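Local coordinates for protein response regulator aspartate phosphatase H (Bacillus subtilis, PDB 3Q15) that dephosphorylates the sporulation phosphotransferase Spo0F and also acts on the competence regulator ComA, helping to keep competence and sporulation apart in time, at residues A[21-26]-A[63-68]; A[140-145]-A[178-183]; A[200-205]-A[230-235]; A[251-254]-A[259-262]; A[344-347]-A[353-356]. All coordinates share one frame; numbering follows the deposited sequence.

Contact 1 of 5, residues A[21-26]-A[63-68]; sequences KMIRQF and QLMLDY
With CG anti to the backbone N (chi1 172°) and the next bond also extended, Met65 reaches straight out from helix 49-67 toward Ile23 and Phe26, and a bend at chi3 then turns its methyl aside. This carries the sulfur to the last turn of helix 9-24, where Met65 SD stands 3.5 Å from the backbone O of Ile23. The CG2 branch of Ile23 lies 4.1 Å from Met65 SD, the side chains meeting at a slant. Phe26 packs against the Met65 stem: its side chain runs past that of Met65 in the opposite direction, and Phe26 CD1 comes to 3.7 Å from Met65 CG. Ile23 O lies over one face of the Phe26 ring, toward its rim. The sulfur itself sits 5.4 Å from the centroid of the Phe26 ring, an oblique Met-aromatic contact. Phe26 can take up this place because it is the C-prime residue of a Schellman motif, its positive phi (50°) turning the chain as Phe26 N bonds to Ile23 O at 2.8 Å. The Phe26 side chain also packs on Leu84 and Ile88 of helix 81-89, while Met65 also touches Ala31 within the N-terminal three-helix bundle. Methionine suits the site, being long, flexible and polarisable: its sulfur lies by a carbonyl while its methylene packs on the ring, and the two helix ends are thus joined by dispersion and shape without any hydrogen bond between them.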
# COMPACT_ATOMS: atom_id res chain seq x y z
N LYS A 21 -7.79 18.64 -21.00
CA LYS A 21 -7.09 18.16 -22.19
C LYS A 21 -7.40 19.03 -23.40
O LYS A 21 -6.50 19.39 -24.17
CB LYS A 21 -7.44 16.70 -22.47
CG LYS A 21 -6.87 15.70 -21.48
CD LYS A 21 -7.28 14.28 -21.84
CE LYS A 21 -6.59 13.27 -20.93
NZ LYS A 21 -6.85 13.56 -19.50
N MET A 22 -8.67 19.36 -23.59
CA MET A 22 -9.07 20.20 -24.71
C MET A 22 -8.45 21.59 -24.59
O MET A 22 -8.03 22.18 -25.58
CB MET A 22 -10.59 20.29 -24.81
CG MET A 22 -11.28 18.97 -25.16
SD MET A 22 -10.71 18.20 -26.69
CE MET A 22 -9.40 17.13 -26.07
N ILE A 23 -8.40 22.11 -23.37
CA ILE A 23 -7.80 23.41 -23.11
C ILE A 23 -6.33 23.45 -23.52
O ILE A 23 -5.89 24.37 -24.21
CB ILE A 23 -7.93 23.80 -21.63
CG1 ILE A 23 -9.38 24.12 -21.29
CG2 ILE A 23 -7.03 24.99 -21.31
CD1 ILE A 23 -9.62 24.44 -19.83
N ARG A 24 -5.57 22.44 -23.10
CA ARG A 24 -4.13 22.42 -23.34
C ARG A 24 -3.78 22.23 -24.81
O ARG A 24 -2.65 22.48 -25.22
CB ARG A 24 -3.44 21.37 -22.46
CG ARG A 24 -3.61 21.63 -20.97
CD ARG A 24 -2.70 20.75 -20.14
NE ARG A 24 -1.30 21.17 -20.20
CZ ARG A 24 -0.30 20.40 -20.63
NH1 ARG A 24 -0.54 19.16 -21.04
NH2 ARG A 24 0.94 20.87 -20.64
N GLN A 25 -4.76 21.78 -25.59
CA GLN A 25 -4.59 21.69 -27.04
C GLN A 25 -5.34 22.83 -27.71
O GLN A 25 -5.54 22.83 -28.93
CB GLN A 25 -5.08 20.34 -27.56
CG GLN A 25 -4.25 19.17 -27.06
CD GLN A 25 -4.74 17.84 -27.59
OE1 GLN A 25 -4.76 16.84 -26.88
NE2 GLN A 25 -5.13 17.82 -28.86
N PHE A 26 -5.76 23.79 -26.90
CA PHE A 26 -6.40 25.01 -27.40
C PHE A 26 -7.54 24.74 -28.38
O PHE A 26 -7.63 25.38 -29.42
CB PHE A 26 -5.36 25.93 -28.05
CG PHE A 26 -4.31 26.42 -27.10
CD1 PHE A 26 -4.45 27.65 -26.48
CD2 PHE A 26 -3.19 25.65 -26.82
CE1 PHE A 26 -3.49 28.10 -25.60
CE2 PHE A 26 -2.23 26.10 -25.94
CZ PHE A 26 -2.37 27.33 -25.33
N GLN A 63 -10.29 30.44 -19.10
CA GLN A 63 -10.33 31.85 -19.48
C GLN A 63 -8.95 32.31 -19.97
O GLN A 63 -8.85 33.11 -20.90
CB GLN A 63 -10.80 32.71 -18.32
CG GLN A 63 -11.00 34.18 -18.68
CD GLN A 63 -12.04 34.39 -19.76
OE1 GLN A 63 -13.09 33.73 -19.76
NE2 GLN A 63 -11.77 35.30 -20.69
N LEU A 64 -7.90 31.81 -19.34
CA LEU A 64 -6.54 32.09 -19.79
C LEU A 64 -6.36 31.67 -21.24
O LEU A 64 -5.71 32.37 -22.01
CB LEU A 64 -5.52 31.39 -18.90
CG LEU A 64 -5.24 32.02 -17.53
CD1 LEU A 64 -4.24 31.19 -16.74
CD2 LEU A 64 -4.73 33.45 -17.70
N MET A 65 -6.92 30.52 -21.60
CA MET A 65 -6.83 30.03 -22.97
C MET A 65 -7.46 31.01 -23.95
O MET A 65 -6.89 31.31 -25.00
CB MET A 65 -7.49 28.66 -23.10
CG MET A 65 -7.59 28.19 -24.54
SD MET A 65 -8.52 26.65 -24.70
CE MET A 65 -10.13 27.17 -24.11
N LEU A 66 -8.64 31.51 -23.60
CA LEU A 66 -9.33 32.50 -24.42
C LEU A 66 -8.53 33.80 -24.50
O LEU A 66 -8.46 34.42 -25.56
CB LEU A 66 -10.73 32.77 -23.87
CG LEU A 66 -11.67 31.57 -23.74
CD1 LEU A 66 -12.96 31.95 -23.03
CD2 LEU A 66 -11.96 30.95 -25.10
N ASP A 67 -7.94 34.22 -23.39
CA ASP A 67 -7.19 35.48 -23.35
C ASP A 67 -5.91 35.42 -24.18
O ASP A 67 -5.37 36.46 -24.56
CB ASP A 67 -6.86 35.88 -21.91
CG ASP A 67 -8.10 36.19 -21.09
OD1 ASP A 67 -9.17 36.42 -21.68
OD2 ASP A 67 -7.99 36.21 -19.84
N TYR A 68 -5.43 34.21 -24.45
CA TYR A 68 -4.18 34.05 -25.20
C TYR A 68 -4.41 33.68 -26.66
O TYR A 68 -3.46 33.45 -27.41
CB TYR A 68 -3.28 33.00 -24.52
CG TYR A 68 -2.46 33.54 -23.37
CD1 TYR A 68 -1.14 33.94 -23.57
CD2 TYR A 68 -2.99 33.65 -22.10
CE1 TYR A 68 -0.38 34.44 -22.52
CE2 TYR A 68 -2.24 34.14 -21.04
CZ TYR A 68 -0.94 34.54 -21.26
OH TYR A 68 -0.19 35.03 -20.22

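Contact 2 of 5, residues A[140-145]-A[178-183]; sequences KAEFHF and SIRTIQ. With SO4 (sulfate ion), chain F.
The segments 140-145 and 178-183 run nearly alongside each other, their axes 12.0 Å apart at an angle of 28°, and Phe145 and Arg180 are the residues whose backbones come nearest. So wide a spacing is bridged by long side chains. Arg180, bent at chi2 (-68°), lays its CD over the centre of the Phe145 ring, 3.9 Å from the centroid, and its guanidinium stacks off-centre on the same ring with the planes 23° apart. Gln183 CB meets the ring edge, 3.6 Å from Phe145 CZ. In a salt bridge, Arg180 NH2 donates to Glu142 OE2 at 2.6 Å, from above the carboxylate plane but within the guanidinium plane. Arg180 NH1 bonds to Gln183 OE1 at 2.9 Å, and both terminal nitrogens hold a sulfate, probably from the crystallisation liquor. A leucine in place of Arg180 would probably leave the Glu142 carboxylate without its cationic mate and Gln183 OE1 without this donor. The contact joins helix 137-153 to helix 178-194, with helix 157-172, which lies between them in sequence, packed against both: the Tyr171 hydroxyl bonds to Glu142 OE1 and its side chain touches Arg180, while Ile164 packs on Phe145.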
# COMPACT_ATOMS: atom_id res chain seq x y z
N LYS A 140 -1.90 18.77 2.36
CA LYS A 140 -1.19 17.50 2.46
C LYS A 140 -1.91 16.52 3.39
O LYS A 140 -2.08 15.35 3.06
CB LYS A 140 0.25 17.71 2.94
CG LYS A 140 1.12 18.53 1.98
CD LYS A 140 2.60 18.42 2.34
CE LYS A 140 3.47 19.34 1.49
NZ LYS A 140 3.24 20.77 1.81
N ALA A 141 -2.34 17.01 4.55
CA ALA A 141 -3.09 16.18 5.49
C ALA A 141 -4.34 15.62 4.82
O ALA A 141 -4.67 14.44 4.96
CB ALA A 141 -3.47 16.98 6.72
N GLU A 142 -5.04 16.49 4.10
CA GLU A 142 -6.31 16.16 3.48
C GLU A 142 -6.14 15.01 2.49
O GLU A 142 -6.96 14.09 2.43
CB GLU A 142 -6.89 17.39 2.78
CG GLU A 142 -8.39 17.37 2.63
CD GLU A 142 -9.13 17.67 3.92
OE1 GLU A 142 -8.47 17.86 4.97
OE2 GLU A 142 -10.38 17.72 3.88
N PHE A 143 -5.06 15.06 1.72
CA PHE A 143 -4.73 13.99 0.80
C PHE A 143 -4.50 12.67 1.53
O PHE A 143 -5.01 11.62 1.13
CB PHE A 143 -3.48 14.35 -0.00
CG PHE A 143 -2.90 13.19 -0.75
CD1 PHE A 143 -3.41 12.81 -1.98
CD2 PHE A 143 -1.85 12.45 -0.22
CE1 PHE A 143 -2.89 11.74 -2.67
CE2 PHE A 143 -1.33 11.38 -0.90
CZ PHE A 143 -1.84 11.02 -2.13
N HIS A 144 -3.71 12.73 2.60
CA HIS A 144 -3.40 11.53 3.37
C HIS A 144 -4.64 10.93 4.02
O HIS A 144 -4.79 9.71 4.09
CB HIS A 144 -2.33 11.82 4.42
CG HIS A 144 -0.96 12.02 3.84
ND1 HIS A 144 -0.26 10.99 3.23
CD2 HIS A 144 -0.17 13.11 3.76
CE1 HIS A 144 0.90 11.45 2.81
NE2 HIS A 144 0.98 12.73 3.12
N PHE A 145 -5.53 11.79 4.50
CA PHE A 145 -6.76 11.35 5.14
C PHE A 145 -7.68 10.62 4.16
O PHE A 145 -8.16 9.52 4.44
CB PHE A 145 -7.49 12.55 5.74
CG PHE A 145 -8.79 12.21 6.40
CD1 PHE A 145 -8.83 11.87 7.75
CD2 PHE A 145 -9.97 12.24 5.69
CE1 PHE A 145 -10.03 11.56 8.36
CE2 PHE A 145 -11.18 11.93 6.30
CZ PHE A 145 -11.21 11.59 7.64
N SER A 178 -10.34 19.81 14.96
CA SER A 178 -10.73 18.74 15.88
C SER A 178 -11.58 17.67 15.20
O SER A 178 -11.41 16.48 15.45
CB SER A 178 -11.47 19.31 17.09
OG SER A 178 -12.59 20.09 16.69
N ILE A 179 -12.49 18.10 14.33
CA ILE A 179 -13.33 17.17 13.59
C ILE A 179 -12.50 16.14 12.82
O ILE A 179 -12.72 14.93 12.95
CB ILE A 179 -14.27 17.91 12.61
CG1 ILE A 179 -15.26 18.78 13.38
CG2 ILE A 179 -15.00 16.92 11.72
CD1 ILE A 179 -16.07 18.02 14.42
N ARG A 180 -11.54 16.62 12.03
CA ARG A 180 -10.66 15.73 11.28
C ARG A 180 -9.85 14.84 12.21
O ARG A 180 -9.51 13.72 11.85
CB ARG A 180 -9.72 16.53 10.37
CG ARG A 180 -10.31 16.88 9.01
CD ARG A 180 -10.49 15.64 8.15
NE ARG A 180 -10.80 15.98 6.76
CZ ARG A 180 -11.89 15.58 6.11
NH1 ARG A 180 -12.79 14.81 6.71
NH2 ARG A 180 -12.07 15.94 4.84
N THR A 181 -9.55 15.35 13.40
CA THR A 181 -8.78 14.61 14.39
C THR A 181 -9.59 13.44 14.91
O THR A 181 -9.08 12.33 15.04
CB THR A 181 -8.38 15.52 15.58
OG1 THR A 181 -7.54 16.58 15.10
CG2 THR A 181 -7.63 14.73 16.64
N ILE A 182 -10.86 13.69 15.19
CA ILE A 182 -11.76 12.64 15.65
C ILE A 182 -11.95 11.59 14.56
O ILE A 182 -11.85 10.39 14.82
CB ILE A 182 -13.13 13.22 16.06
CG1 ILE A 182 -12.97 14.10 17.31
CG2 ILE A 182 -14.12 12.10 16.31
CD1 ILE A 182 -14.22 14.84 17.70
N GLN A 183 -12.21 12.05 13.34
CA GLN A 183 -12.36 11.15 12.20
C GLN A 183 -11.10 10.33 11.98
O GLN A 183 -11.16 9.17 11.60
CB GLN A 183 -12.70 11.94 10.92
CG GLN A 183 -14.05 12.63 10.95
CD GLN A 183 -14.21 13.65 9.83
OE1 GLN A 183 -13.29 14.40 9.52
NE2 GLN A 183 -15.39 13.67 9.22
S SO4 F . -15.60 14.65 4.32
O1 SO4 F . -15.63 15.36 5.59
O2 SO4 F . -16.94 14.62 3.75
O3 SO4 F . -14.69 15.34 3.40
O4 SO4 F . -15.14 13.28 4.53

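Contact 3 of 5, residues A[200-205]-A[230-235]; sequences KALPHL and NSYDRS
Leu202 and Tyr232 cross at about a right angle, the forked end of the leucine meeting the outer part of the phenol. Leu202 CD1 lies over one face of the ring, whereas Leu202 CD2 reaches the hydroxyl end, 3.7 Å from Tyr232 OH and 3.8 Å from Tyr232 CE2. The leucine is directed there by its first torsion, which sets CG opposite the backbone N (chi1 -176°) and so directs the forked end at helix 218-235. Tyr232 leaves its helix at an angle and only its far end swings in; the length of the tyrosine lets that end reach the leucine. Beside this pair the helices are spaced by a small residue. Ser231 points toward helix 198-214, and its OG stands 4.0 Å from Leu202 CB, while Ser231 CB takes up Leu205 CD1 at 3.8 Å. Serine suits this place because its short side chain lets Leu202 and Leu205 come down next to the backbone; the CA atoms of Leu202 and Ser231 are 6.5 Å apart. The segment axes pass 10.0 Å apart and run antiparallel at 164°, with helix 198-214 kinked at Pro203. Around them, Tyr232 meets His244 of helix 238-255 ring to ring, Leu205 and Ala201 rest on Ala189 of helix 178-194, and Arg234 forms a salt bridge with Asp193. The contact therefore joins helix 198-214 to helix 218-235, its two segments falling in predicted repeats TPR 3 and TPR 4, while on helix 198-214 His204 hydrogen-bonds to the C-terminal Tyr378 of the second subunit.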
# COMPACT_ATOMS: atom_id res chain seq x y z
N LYS A 200 -6.24 -2.39 20.99
CA LYS A 200 -5.40 -1.32 20.47
C LYS A 200 -6.24 -0.16 19.96
O LYS A 200 -5.82 1.00 20.02
CB LYS A 200 -4.47 -1.83 19.37
CG LYS A 200 -3.37 -2.74 19.88
CD LYS A 200 -2.57 -3.33 18.74
CE LYS A 200 -1.52 -4.30 19.25
NZ LYS A 200 -0.75 -4.89 18.12
N ALA A 201 -7.43 -0.46 19.47
CA ALA A 201 -8.34 0.56 18.97
C ALA A 201 -8.91 1.42 20.09
O ALA A 201 -9.14 2.62 19.93
CB ALA A 201 -9.46 -0.08 18.17
N LEU A 202 -9.15 0.78 21.24
CA LEU A 202 -9.89 1.42 22.33
C LEU A 202 -9.30 2.76 22.78
O LEU A 202 -10.04 3.73 22.94
CB LEU A 202 -10.04 0.46 23.52
CG LEU A 202 -10.87 0.99 24.69
CD1 LEU A 202 -12.29 1.32 24.25
CD2 LEU A 202 -10.87 -0.01 25.84
N PRO A 203 -7.97 2.83 22.98
CA PRO A 203 -7.39 4.10 23.42
C PRO A 203 -7.73 5.24 22.47
O PRO A 203 -8.04 6.34 22.93
CB PRO A 203 -5.88 3.82 23.41
CG PRO A 203 -5.77 2.35 23.59
CD PRO A 203 -6.95 1.77 22.86
N HIS A 204 -7.70 4.98 21.17
CA HIS A 204 -8.00 6.02 20.19
C HIS A 204 -9.47 6.43 20.24
O HIS A 204 -9.80 7.60 20.09
CB HIS A 204 -7.59 5.58 18.79
CG HIS A 204 -6.13 5.22 18.68
ND1 HIS A 204 -5.14 6.18 18.64
CD2 HIS A 204 -5.51 4.02 18.63
CE1 HIS A 204 -3.96 5.58 18.56
NE2 HIS A 204 -4.16 4.27 18.55
N LEU A 205 -10.34 5.45 20.45
CA LEU A 205 -11.76 5.74 20.58
C LEU A 205 -12.03 6.59 21.82
O LEU A 205 -12.91 7.45 21.81
CB LEU A 205 -12.58 4.45 20.62
CG LEU A 205 -12.54 3.60 19.34
CD1 LEU A 205 -13.42 2.37 19.48
CD2 LEU A 205 -12.97 4.42 18.13
N ASN A 230 -19.03 -0.98 20.66
CA ASN A 230 -18.72 -2.05 19.71
C ASN A 230 -17.35 -2.64 19.99
O ASN A 230 -17.13 -3.84 19.83
CB ASN A 230 -18.79 -1.54 18.27
CG ASN A 230 -20.21 -1.38 17.77
OD1 ASN A 230 -21.09 -2.17 18.11
ND2 ASN A 230 -20.44 -0.34 16.97
N SER A 231 -16.42 -1.79 20.42
CA SER A 231 -15.07 -2.23 20.73
C SER A 231 -15.10 -3.22 21.90
O SER A 231 -14.50 -4.29 21.82
CB SER A 231 -14.18 -1.04 21.07
OG SER A 231 -12.84 -1.45 21.31
N TYR A 232 -15.79 -2.85 22.97
CA TYR A 232 -15.94 -3.71 24.14
C TYR A 232 -16.71 -4.98 23.79
O TYR A 232 -16.37 -6.07 24.26
CB TYR A 232 -16.67 -2.98 25.27
CG TYR A 232 -15.81 -2.02 26.07
CD1 TYR A 232 -16.15 -0.68 26.17
CD2 TYR A 232 -14.68 -2.47 26.75
CE1 TYR A 232 -15.38 0.20 26.92
CE2 TYR A 232 -13.91 -1.59 27.50
CZ TYR A 232 -14.26 -0.26 27.58
OH TYR A 232 -13.51 0.62 28.31
N ASP A 233 -17.76 -4.83 22.98
CA ASP A 233 -18.56 -5.98 22.58
C ASP A 233 -17.69 -7.01 21.88
O ASP A 233 -17.83 -8.21 22.09
CB ASP A 233 -19.71 -5.56 21.67
CG ASP A 233 -20.57 -6.74 21.24
OD1 ASP A 233 -20.98 -7.55 22.11
OD2 ASP A 233 -20.85 -6.86 20.03
N ARG A 234 -16.78 -6.52 21.03
CA ARG A 234 -15.93 -7.41 20.25
C ARG A 234 -14.72 -7.91 21.03
O ARG A 234 -14.17 -8.97 20.72
CB ARG A 234 -15.50 -6.74 18.94
CG ARG A 234 -16.63 -6.65 17.92
CD ARG A 234 -16.19 -5.96 16.64
NE ARG A 234 -15.90 -4.55 16.87
CZ ARG A 234 -15.60 -3.68 15.90
NH1 ARG A 234 -15.55 -4.09 14.64
NH2 ARG A 234 -15.34 -2.42 16.20
N SER A 235 -14.30 -7.16 22.05
CA SER A 235 -13.18 -7.58 22.88
C SER A 235 -13.62 -8.58 23.95
O SER A 235 -12.80 -9.23 24.59
CB SER A 235 -12.50 -6.37 23.53
OG SER A 235 -13.41 -5.65 24.33

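Contact 4 of 5, residues A[251-254]-A[259-262]; sequences VSRE and LLPK
Ser252 and Leu260 form the buried part of this contact, at the turn between helix 238-255 and helix 260-273. Leu260 CD1 approaches Ser252 CB to 3.7 Å, and the CA atoms of the two residues are just 6.0 Å apart, a spacing that favours a side chain as small as serine. On the neighbouring flank, Leu259 CB lies 3.7 Å from Ser252 OG. That hydroxyl is turned back beside its own backbone N (chi1 -71°) and hydrogen-bonds to Ala248 O one turn earlier, so the hydroxyl of this buried serine is satisfied within its own helix. Leu259 also touches Arg219 and Ala222 of helix 218-235. Toward solvent the contact is more exposed, though no less close, and rests on Arg253. Its aliphatic stem crosses Leu260 at about a right angle, and Arg253 CG is 3.7 Å from Leu260 CD1 and 4.0 Å from Leu260 CD2, so that both leucine methyls lie against one methylene. From CG the arginine extends outward; its guanidinium forms a salt bridge with Glu286 of helix 277-290, and the side chain also touches Phe283 of that helix. Arginine suits such a margin because its stem covers a leucine while its charged head stays at the surface. Between the two segments, then, cohesion comes from van der Waals contact, mostly of aliphatic carbons, and the polar groups find their partners in their own helix or in the helix beyond.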
# COMPACT_ATOMS: atom_id res chain seq x y z
N VAL A 251 -27.84 9.77 24.55
CA VAL A 251 -27.49 10.95 23.77
C VAL A 251 -28.18 10.94 22.40
O VAL A 251 -28.50 11.99 21.84
CB VAL A 251 -25.96 11.09 23.61
CG1 VAL A 251 -25.36 9.82 23.03
CG2 VAL A 251 -25.61 12.29 22.74
N SER A 252 -28.42 9.74 21.88
CA SER A 252 -29.12 9.57 20.61
C SER A 252 -30.58 10.00 20.71
O SER A 252 -31.02 10.92 20.01
CB SER A 252 -29.04 8.12 20.13
OG SER A 252 -27.73 7.79 19.70
N ARG A 253 -31.34 9.34 21.59
CA ARG A 253 -32.75 9.66 21.78
C ARG A 253 -32.98 11.14 22.06
O ARG A 253 -34.03 11.69 21.70
CB ARG A 253 -33.35 8.82 22.92
CG ARG A 253 -33.30 7.32 22.71
CD ARG A 253 -34.20 6.61 23.71
NE ARG A 253 -34.21 5.16 23.53
CZ ARG A 253 -33.50 4.30 24.27
NH1 ARG A 253 -32.73 4.75 25.24
NH2 ARG A 253 -33.57 3.00 24.03
N GLU A 254 -32.01 11.78 22.70
CA GLU A 254 -32.19 13.15 23.17
C GLU A 254 -31.71 14.21 22.18
O GLU A 254 -32.25 15.31 22.14
CB GLU A 254 -31.51 13.35 24.53
CG GLU A 254 -32.11 12.52 25.66
CD GLU A 254 -31.53 12.86 27.02
OE1 GLU A 254 -30.79 13.86 27.13
OE2 GLU A 254 -31.82 12.13 27.99
N LEU A 259 -29.21 7.99 14.82
CA LEU A 259 -28.20 6.98 15.14
C LEU A 259 -28.83 5.80 15.87
O LEU A 259 -28.20 4.77 16.06
CB LEU A 259 -27.10 7.59 16.01
CG LEU A 259 -26.18 8.60 15.32
CD1 LEU A 259 -25.36 9.36 16.34
CD2 LEU A 259 -25.28 7.90 14.31
N LEU A 260 -30.09 5.96 16.26
CA LEU A 260 -30.77 4.98 17.10
C LEU A 260 -30.79 3.57 16.51
O LEU A 260 -30.51 2.60 17.22
CB LEU A 260 -32.18 5.46 17.44
CG LEU A 260 -32.69 5.13 18.84
CD1 LEU A 260 -31.68 5.60 19.89
CD2 LEU A 260 -34.04 5.78 19.08
N PRO A 261 -31.14 3.44 15.22
CA PRO A 261 -31.17 2.09 14.63
C PRO A 261 -29.84 1.35 14.82
O PRO A 261 -29.84 0.21 15.27
CB PRO A 261 -31.42 2.36 13.14
CG PRO A 261 -32.16 3.66 13.12
CD PRO A 261 -31.57 4.47 14.26
N LYS A 262 -28.73 2.00 14.48
CA LYS A 262 -27.42 1.38 14.62
C LYS A 262 -27.09 1.12 16.09
O LYS A 262 -26.53 0.07 16.42
CB LYS A 262 -26.34 2.25 13.97
CG LYS A 262 -24.93 1.73 14.18
CD LYS A 262 -23.96 2.33 13.18
CE LYS A 262 -24.05 3.84 13.15
NZ LYS A 262 -23.15 4.42 12.11

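Contact 5 of 5, residues A[344-347]-A[353-356]; sequences AVFE and EQAA
Phe346, Ala355 and Gln354 bury the most surface where helix 332-348 turns back into helix 352-372. Gln354 CB sits over one face of the Phe346 ring, a CH-pi contact 3.7 Å from the centroid and 18° off the ring normal, and it comes equally near Phe346 CG and CD1. The first torsion of the glutamine (chi1 -69°) puts Gln354 CG by the ring, 3.9 Å from Phe346 CE1; a bend at chi2 then turns the amide, its plane 22° from that of the ring. Glutamine suits this site by offering methylenes to an aromatic face and a polar end beyond them. Ala355 lies where the backbones are nearest, its CA 5.4 Å from that of Phe346, and its methyl meets Glu347 CG at 3.8 Å; alanine suits so close an approach. An alanine at Phe346 is likely to open a gap beneath Gln354, whose methylenes would lose their aromatic platform and become freer to turn. The two helices form a hairpin whose two segments both fall within predicted TPR 6, with Val314 also packing on Phe346. Glu347 bonds to the Tyr359 hydroxyl and forms a salt bridge with Arg360 of the second subunit, placing the hairpin where that subunit meets this one.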
# COMPACT_ATOMS: atom_id res chain seq x y z
N ALA A 344 -23.38 -20.50 16.05
CA ALA A 344 -23.19 -20.52 17.49
C ALA A 344 -24.48 -20.89 18.22
O ALA A 344 -24.47 -21.65 19.19
CB ALA A 344 -22.67 -19.17 17.98
N VAL A 345 -25.59 -20.35 17.74
CA VAL A 345 -26.89 -20.66 18.32
C VAL A 345 -27.20 -22.15 18.22
O VAL A 345 -27.62 -22.77 19.19
CB VAL A 345 -28.02 -19.84 17.67
CG1 VAL A 345 -29.39 -20.31 18.17
CG2 VAL A 345 -27.83 -18.35 17.95
N PHE A 346 -26.99 -22.73 17.04
CA PHE A 346 -27.28 -24.15 16.86
C PHE A 346 -26.33 -25.04 17.66
O PHE A 346 -26.75 -26.05 18.24
CB PHE A 346 -27.29 -24.54 15.38
CG PHE A 346 -28.54 -24.11 14.66
CD1 PHE A 346 -29.75 -24.75 14.89
CD2 PHE A 346 -28.50 -23.08 13.74
CE1 PHE A 346 -30.89 -24.35 14.22
CE2 PHE A 346 -29.64 -22.68 13.07
CZ PHE A 346 -30.84 -23.31 13.31
N GLU A 347 -25.05 -24.67 17.71
CA GLU A 347 -24.10 -25.41 18.54
C GLU A 347 -24.56 -25.46 19.99
O GLU A 347 -24.38 -26.48 20.67
CB GLU A 347 -22.71 -24.77 18.47
CG GLU A 347 -21.85 -25.22 17.31
CD GLU A 347 -20.43 -24.71 17.41
OE1 GLU A 347 -19.57 -25.14 16.62
OE2 GLU A 347 -20.17 -23.87 18.30
N GLU A 353 -25.38 -30.45 12.87
CA GLU A 353 -25.62 -30.53 11.43
C GLU A 353 -26.00 -29.15 10.90
O GLU A 353 -25.45 -28.68 9.91
CB GLU A 353 -26.71 -31.54 11.09
CG GLU A 353 -26.95 -31.71 9.60
CD GLU A 353 -27.85 -32.90 9.26
OE1 GLU A 353 -28.40 -33.53 10.19
OE2 GLU A 353 -27.99 -33.20 8.06
N GLN A 354 -26.94 -28.51 11.58
CA GLN A 354 -27.32 -27.14 11.26
C GLN A 354 -26.11 -26.22 11.39
O GLN A 354 -25.87 -25.36 10.53
CB GLN A 354 -28.45 -26.66 12.17
CG GLN A 354 -29.79 -27.35 11.93
CD GLN A 354 -30.01 -28.57 12.81
OE1 GLN A 354 -29.07 -29.30 13.14
NE2 GLN A 354 -31.25 -28.80 13.21
N ALA A 355 -25.34 -26.40 12.45
CA ALA A 355 -24.15 -25.61 12.69
C ALA A 355 -23.18 -25.71 11.52
O ALA A 355 -22.78 -24.70 10.95
CB ALA A 355 -23.47 -26.03 13.98
N ALA A 356 -22.80 -26.93 11.17
CA ALA A 356 -21.88 -27.16 10.06
C ALA A 356 -22.36 -26.47 8.79
O ALA A 356 -21.56 -25.87 8.06
CB ALA A 356 -21.69 -28.65 9.83

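Contacts 1 and 4 are the buried ones, though contact 4 has an exposed arginine at its margin, whereas contacts 2, 3 and 5 are partly buried. Contact 1 belongs to the N-terminal bundle and stands apart, its centre about 35 Å from that of contact 2, the nearest of the others; the other four follow one another through the TPR region. Contacts 4 and 5 close short turns between successive helices, while contacts 2 and 3 join segments farther apart in the chain, and helices 178-194 and 198-214 link these two in series. Chemistry follows place: sulfur and aromatic packing in contact 1, an ionic network in contact 2, largely apolar contacts in the rest. Contacts 3 and 5 both also touch the second subunit.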